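Local coordinates for protein BlEst2 (Bacillus licheniformis, PDB 6WPX) that probably hydrolyses ester bonds as a secreted lipase or esterase of the alpha/beta-hydrolase fold, captured here in its propeptide form, at residues 116-120 with 254-258; 146-152 with 234-240. One frame throughout, in Å; residues are numbered along the deposited sequence.

Contact 1 of 2, residues 116-120 with 254-258; sequences VSYSK and HFSII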
loop_
_atom_site.group_PDB
_atom_site.type_symbol
_atom_site.label_atom_id
_atom_site.label_comp_id
_atom_site.label_asym_id
_atom_site.label_seq_id
_atom_site.Cartn_x
_atom_site.Cartn_y
_atom_site.Cartn_z
ATOM N N VAL A 116 9.592 -8.669 -15.622
ATOM C CA VAL A 116 8.151 -8.587 -15.354
ATOM C C VAL A 116 8.113 -8.669 -13.847
ATOM O O VAL A 116 8.447 -9.698 -13.272
ATOM C CB VAL A 116 7.223 -9.596 -16.070
ATOM C CG1 VAL A 116 5.788 -9.491 -15.508
ATOM C CG2 VAL A 116 7.205 -9.313 -17.578
ATOM N N SER A 117 7.834 -7.535 -13.217
ATOM C CA SER A 117 7.928 -7.390 -11.783
ATOM C C SER A 117 6.633 -7.035 -11.109
ATOM O O SER A 117 5.970 -6.076 -11.479
ATOM C CB SER A 117 8.991 -6.351 -11.465
ATOM O OG SER A 117 10.200 -6.741 -12.097
ATOM N N TYR A 118 6.323 -7.758 -10.057
ATOM C CA TYR A 118 5.093 -7.564 -9.309
ATOM C C TYR A 118 5.277 -6.833 -8.008
ATOM O O TYR A 118 6.182 -7.171 -7.250
ATOM C CB TYR A 118 4.528 -8.960 -9.017
ATOM C CG TYR A 118 3.370 -9.040 -8.033
ATOM C CD1 TYR A 118 2.198 -8.309 -8.244
ATOM C CD2 TYR A 118 3.357 -10.008 -7.031
ATOM C CE1 TYR A 118 1.070 -8.506 -7.451
ATOM C CE2 TYR A 118 2.235 -10.211 -6.229
ATOM C CZ TYR A 118 1.100 -9.453 -6.434
ATOM O OH TYR A 118 0.018 -9.652 -5.619
ATOM N N SER A 119 4.326 -5.912 -7.679
ATOM C CA SER A 119 4.265 -5.255 -6.365
ATOM C C SER A 119 5.626 -4.617 -6.032
ATOM O O SER A 119 6.217 -4.012 -6.927
ATOM C CB SER A 119 3.731 -6.265 -5.334
ATOM O OG SER A 119 3.959 -6.011 -3.955
ATOM N N LYS A 120 6.184 -4.816 -4.826
ATOM C CA LYS A 120 7.486 -4.278 -4.468
ATOM C C LYS A 120 8.622 -4.717 -5.430
ATOM O O LYS A 120 9.639 -4.028 -5.535
ATOM C CB LYS A 120 7.823 -4.641 -3.009
ATOM C CG LYS A 120 9.167 -4.080 -2.564
ATOM C CD LYS A 120 9.464 -4.335 -1.072
ATOM C CE LYS A 120 10.921 -4.029 -0.811
ATOM N NZ LYS A 120 11.767 -5.141 -1.303
ATOM N N HIS A 254 -5.149 -6.872 -6.708
ATOM C CA HIS A 254 -3.736 -7.143 -6.444
ATOM C C HIS A 254 -3.343 -8.616 -6.579
ATOM O O HIS A 254 -2.196 -8.876 -6.880
ATOM C CB HIS A 254 -3.323 -6.595 -5.072
ATOM C CG HIS A 254 -1.873 -6.271 -5.003
ATOM N ND1 HIS A 254 -1.296 -5.296 -5.842
ATOM C CD2 HIS A 254 -0.921 -6.776 -4.197
ATOM C CE1 HIS A 254 -0.021 -5.270 -5.513
ATOM N NE2 HIS A 254 0.252 -6.161 -4.550
ATOM N N PHE A 255 -4.275 -9.559 -6.371
ATOM C CA PHE A 255 -3.946 -10.980 -6.530
ATOM C C PHE A 255 -4.111 -11.431 -7.978
ATOM O O PHE A 255 -3.271 -12.154 -8.476
ATOM C CB PHE A 255 -4.796 -11.880 -5.603
ATOM C CG PHE A 255 -4.700 -11.586 -4.123
ATOM C CD1 PHE A 255 -3.515 -11.124 -3.562
ATOM C CD2 PHE A 255 -5.771 -11.835 -3.281
ATOM C CE1 PHE A 255 -3.423 -10.866 -2.192
ATOM C CE2 PHE A 255 -5.668 -11.600 -1.906
ATOM C CZ PHE A 255 -4.499 -11.110 -1.377
ATOM N N SER A 256 -5.185 -11.010 -8.650
ATOM C CA SER A 256 -5.450 -11.459 -10.011
ATOM C C SER A 256 -4.476 -10.894 -11.089
ATOM O O SER A 256 -4.353 -11.476 -12.169
ATOM C CB SER A 256 -6.903 -11.189 -10.391
ATOM O OG SER A 256 -7.095 -9.821 -10.700
ATOM N N ILE A 257 -3.829 -9.761 -10.805
ATOM C CA ILE A 257 -2.926 -9.081 -11.748
ATOM C C ILE A 257 -1.692 -9.937 -12.127
ATOM O O ILE A 257 -1.055 -9.663 -13.138
ATOM C CB ILE A 257 -2.531 -7.665 -11.238
ATOM C CG1 ILE A 257 -2.089 -6.750 -12.416
ATOM C CG2 ILE A 257 -1.469 -7.732 -10.103
ATOM C CD1 ILE A 257 -1.846 -5.269 -12.015
ATOM N N ILE A 258 -1.375 -10.960 -11.344
ATOM C CA ILE A 258 -0.237 -11.838 -11.666
ATOM C C ILE A 258 -0.660 -13.159 -12.255
ATOM O O ILE A 258 0.209 -13.986 -12.546
ATOM C CB ILE A 258 0.761 -12.050 -10.504
ATOM C CG1 ILE A 258 0.089 -12.672 -9.261
ATOM C CG2 ILE A 258 1.462 -10.741 -10.227
ATOM C CD1 ILE A 258 1.099 -13.381 -8.304
#
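At a nucleophile elbow of the alpha/beta-hydrolase type, the turn after strand 113-118, Y118 and S119 face H254 of the 254-258 loop. S119 has a positive phi (53°), as the nucleophilic serine of such elbows does, and ND1 of H254 is hydrogen-bonded to D231; the arrangement is consistent with a Ser-His-Asp catalytic triad. S119 CB lies 3.6 Å from H254 NE2. OG is in the plane of the imidazole at its edge, but at 3.8 Å from NE2 it is too far for a hydrogen bond.

Y118 does most of the joining. Its CG stands anti to the backbone N (chi1 169°), which sends the ring across to the histidine loop. There OH donates to the backbone O of H254 at 2.7 Å, coming from above the carbonyl plane. The phenol and imidazole form an offset stack, centroids 5.0 Å apart and planes tilted by 30°, with Y118 CE1 over the imidazole face near its rim. I258 CG2 makes a CH-pi contact with one face of the tyrosine ring, 3.4 Å from its centroid, while S119 CB covers the opposite face. I257 CG2 adds an oblique apolar contact at CE1. Tyrosine suits this place because a flat, apolar ring fits between methyl and CB while its hydroxyl reaches the carbonyl of the buried H254; a phenylalanine here would probably keep the stack but leave H254 O without this donor, allowing the histidine backbone to shift.

Strand 113-118 runs between strands 50-53 and 138-144, and the Y118 backbone bonds to V53. I258 also packs on L144 of strand 138-144, W63 touches Y118, and the 3-10 segment 256-258 leads into helix 260-267.

Contact 2 of 2, residues 146-152 with 234-240; sequences TPHHGSQ and VTEKNAR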
loop_
_atom_site.group_PDB
_atom_site.type_symbol
_atom_site.label_atom_id
_atom_site.label_comp_id
_atom_site.label_asym_id
_atom_site.label_seq_id
_atom_site.Cartn_x
_atom_site.Cartn_y
_atom_site.Cartn_z
ATOM N N THR A 146 2.794 -2.187 -8.939
ATOM C CA THR A 146 3.942 -1.795 -8.132
ATOM C C THR A 146 3.671 -0.458 -7.464
ATOM O O THR A 146 3.428 0.514 -8.175
ATOM C CB THR A 146 5.232 -1.716 -8.978
ATOM O OG1 THR A 146 5.579 -3.043 -9.412
ATOM C CG2 THR A 146 6.410 -1.090 -8.181
ATOM N N PRO A 147 3.793 -0.360 -6.123
ATOM C CA PRO A 147 3.625 0.956 -5.485
ATOM C C PRO A 147 4.870 1.834 -5.672
ATOM O O PRO A 147 5.602 2.094 -4.713
ATOM C CB PRO A 147 3.360 0.608 -4.018
ATOM C CG PRO A 147 4.097 -0.700 -3.797
ATOM C CD PRO A 147 4.127 -1.412 -5.138
ATOM N N HIS A 148 5.095 2.326 -6.913
ATOM C CA HIS A 148 6.234 3.217 -7.200
ATOM C C HIS A 148 6.196 4.495 -6.333
ATOM O O HIS A 148 7.248 5.069 -6.080
ATOM C CB HIS A 148 6.272 3.605 -8.681
ATOM C CG HIS A 148 6.576 2.448 -9.587
ATOM N ND1 HIS A 148 7.829 1.857 -9.612
ATOM C CD2 HIS A 148 5.769 1.812 -10.467
ATOM C CE1 HIS A 148 7.757 0.918 -10.537
ATOM N NE2 HIS A 148 6.529 0.852 -11.078
ATOM N N HIS A 149 4.991 4.938 -5.893
ATOM C CA HIS A 149 4.871 6.135 -5.046
ATOM C C HIS A 149 4.545 5.760 -3.589
ATOM O O HIS A 149 4.182 6.609 -2.797
ATOM C CB HIS A 149 3.868 7.170 -5.625
ATOM C CG HIS A 149 4.236 7.642 -7.005
ATOM N ND1 HIS A 149 4.952 8.801 -7.206
ATOM C CD2 HIS A 149 4.038 7.043 -8.196
ATOM C CE1 HIS A 149 5.123 8.904 -8.511
ATOM N NE2 HIS A 149 4.604 7.868 -9.150
ATOM N N GLY A 150 4.687 4.491 -3.255
ATOM C CA GLY A 150 4.425 4.026 -1.910
ATOM C C GLY A 150 3.032 3.492 -1.666
ATOM O O GLY A 150 2.124 3.631 -2.493
ATOM N N SER A 151 2.872 2.898 -0.502
ATOM C CA SER A 151 1.641 2.294 -0.058
ATOM C C SER A 151 1.062 3.049 1.146
ATOM O O SER A 151 1.737 3.165 2.179
ATOM C CB SER A 151 1.903 0.839 0.313
ATOM O OG SER A 151 0.773 0.340 1.004
ATOM N N GLN A 152 -0.183 3.556 1.010
ATOM C CA GLN A 152 -0.880 4.235 2.127
ATOM C C GLN A 152 -1.201 3.215 3.239
ATOM O O GLN A 152 -1.343 3.587 4.400
ATOM C CB GLN A 152 -2.147 4.977 1.673
ATOM C CG GLN A 152 -1.870 6.135 0.673
ATOM C CD GLN A 152 -2.005 5.666 -0.774
ATOM O OE1 GLN A 152 -1.789 4.486 -1.105
ATOM N NE2 GLN A 152 -2.336 6.600 -1.668
ATOM N N VAL A 234 -2.718 -1.263 -3.824
ATOM C CA VAL A 234 -1.963 -0.146 -4.388
ATOM C C VAL A 234 -2.931 0.721 -5.159
ATOM O O VAL A 234 -3.765 0.179 -5.889
ATOM C CB VAL A 234 -0.791 -0.641 -5.313
ATOM C CG1 VAL A 234 0.035 0.533 -5.829
ATOM C CG2 VAL A 234 0.114 -1.658 -4.604
ATOM N N THR A 235 -2.807 2.052 -5.041
ATOM C CA THR A 235 -3.661 2.969 -5.826
ATOM C C THR A 235 -3.118 3.088 -7.245
ATOM O O THR A 235 -1.917 2.997 -7.449
ATOM C CB THR A 235 -3.801 4.336 -5.171
ATOM O OG1 THR A 235 -2.539 4.984 -5.236
ATOM C CG2 THR A 235 -4.326 4.251 -3.710
ATOM N N GLU A 236 -4.009 3.307 -8.221
ATOM C CA GLU A 236 -3.595 3.426 -9.620
ATOM C C GLU A 236 -2.535 4.549 -9.750
ATOM O O GLU A 236 -1.515 4.358 -10.414
ATOM C CB GLU A 236 -4.834 3.686 -10.506
ATOM C CG GLU A 236 -4.502 4.001 -11.954
ATOM C CD GLU A 236 -4.199 5.449 -12.298
ATOM O OE1 GLU A 236 -3.539 5.689 -13.327
ATOM O OE2 GLU A 236 -4.603 6.347 -11.526
ATOM N N LYS A 237 -2.772 5.711 -9.108
ATOM C CA LYS A 237 -1.808 6.819 -9.172
ATOM C C LYS A 237 -0.430 6.438 -8.597
ATOM O O LYS A 237 0.595 6.849 -9.147
ATOM C CB LYS A 237 -2.358 8.097 -8.515
ATOM C CG LYS A 237 -3.414 8.809 -9.382
ATOM C CD LYS A 237 -2.801 9.526 -10.610
ATOM C CE LYS A 237 -3.740 9.558 -11.788
ATOM N NZ LYS A 237 -3.050 9.974 -13.037
ATOM N N ASN A 238 -0.403 5.619 -7.525
ATOM C CA ASN A 238 0.867 5.226 -6.940
ATOM C C ASN A 238 1.527 4.067 -7.657
ATOM O O ASN A 238 2.665 3.768 -7.346
ATOM C CB ASN A 238 0.712 4.944 -5.434
ATOM C CG ASN A 238 0.486 6.195 -4.610
ATOM O OD1 ASN A 238 0.146 7.254 -5.121
ATOM N ND2 ASN A 238 0.741 6.122 -3.327
ATOM N N ALA A 239 0.846 3.451 -8.645
ATOM C CA ALA A 239 1.389 2.340 -9.440
ATOM C C ALA A 239 2.102 2.827 -10.711
ATOM O O ALA A 239 2.602 2.010 -11.506
ATOM C CB ALA A 239 0.281 1.360 -9.797
ATOM N N ARG A 240 2.172 4.160 -10.897
ATOM C CA ARG A 240 2.725 4.764 -12.120
ATOM C C ARG A 240 4.109 5.367 -11.954
ATOM O O ARG A 240 4.525 5.651 -10.824
ATOM C CB ARG A 240 1.769 5.868 -12.656
ATOM C CG ARG A 240 0.324 5.441 -12.825
ATOM C CD ARG A 240 0.212 4.097 -13.539
ATOM N NE ARG A 240 -1.163 3.808 -13.902
ATOM C CZ ARG A 240 -1.531 2.867 -14.756
ATOM N NH1 ARG A 240 -0.618 2.100 -15.348
ATOM N NH2 ARG A 240 -2.809 2.673 -15.018
HETATM O O HOH W 1 2.746 -0.865 -11.719
HETATM O O HOH W 2 -0.752 2.890 -3.153
HETATM O O HOH W 3 -2.742 7.556 -4.321
#
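N238 meets H149 and G150 with successive atoms of its side chain. CB rests 3.5 Å from the carbonyl O of G150, and CG lies 3.7 Å from H149 CB. Beyond it the amide divides its work: ND2 donates to G150 O over 3.0 Å at a fairly straight 160°, with the acceptor near the asparagine amide plane although the donor stands above the carbonyl plane, and OD1 takes a weak bond from water 3. That water also accepts from Q152 NE2, whose amide lies almost parallel to that of N238. Asparagine fits because one short side chain offers both donor and acceptor.

Its backbone contributes as well: N238 O receives H149 N at 3.0 Å, in the carbonyl plane on a lone pair. G150 closes a type I turn from P147 with phi at 94°, where any CB would jam against the preceding carbonyl, so glycine is required. Water 2 joins G150 O and Q152 OE1 to T235 N, and T235 OG1 accepts from N238 N in an ST motif. On the apolar side P147 CB packs crosswise on V234 CG1, 3.8 Å away.

Such loop-to-loop packing lies at the C-terminal ends of the parallel strands of an alpha/beta-hydrolase sheet, where the catalytic loops of this fold gather: one loop leaves strand 138-144, and the other follows D231, the probable triad acid, whose OD1 accepts from V234 N.

How the contacts relate
Along the chain the segments come in the order 116-120, 146-152, 234-240, 254-258, so contact 2 falls between the two halves of contact 1. Their centres are 12 Å apart, and both lie at the C-terminal ends of neighbouring parallel strands, 113-118 and 138-144, of the mixed seven-stranded sheet. They touch directly: T146 OG1 lies 2.7 Å from S119 O, a probable hydrogen bond, and V234 CG2 packs 3.7 Å from H254 CE1. Contact 2 thus lies beside the elbow and the histidine; together the two contacts bring the probable serine and histidine, and the loop that follows the probable acid D231, distant in sequence, into one region.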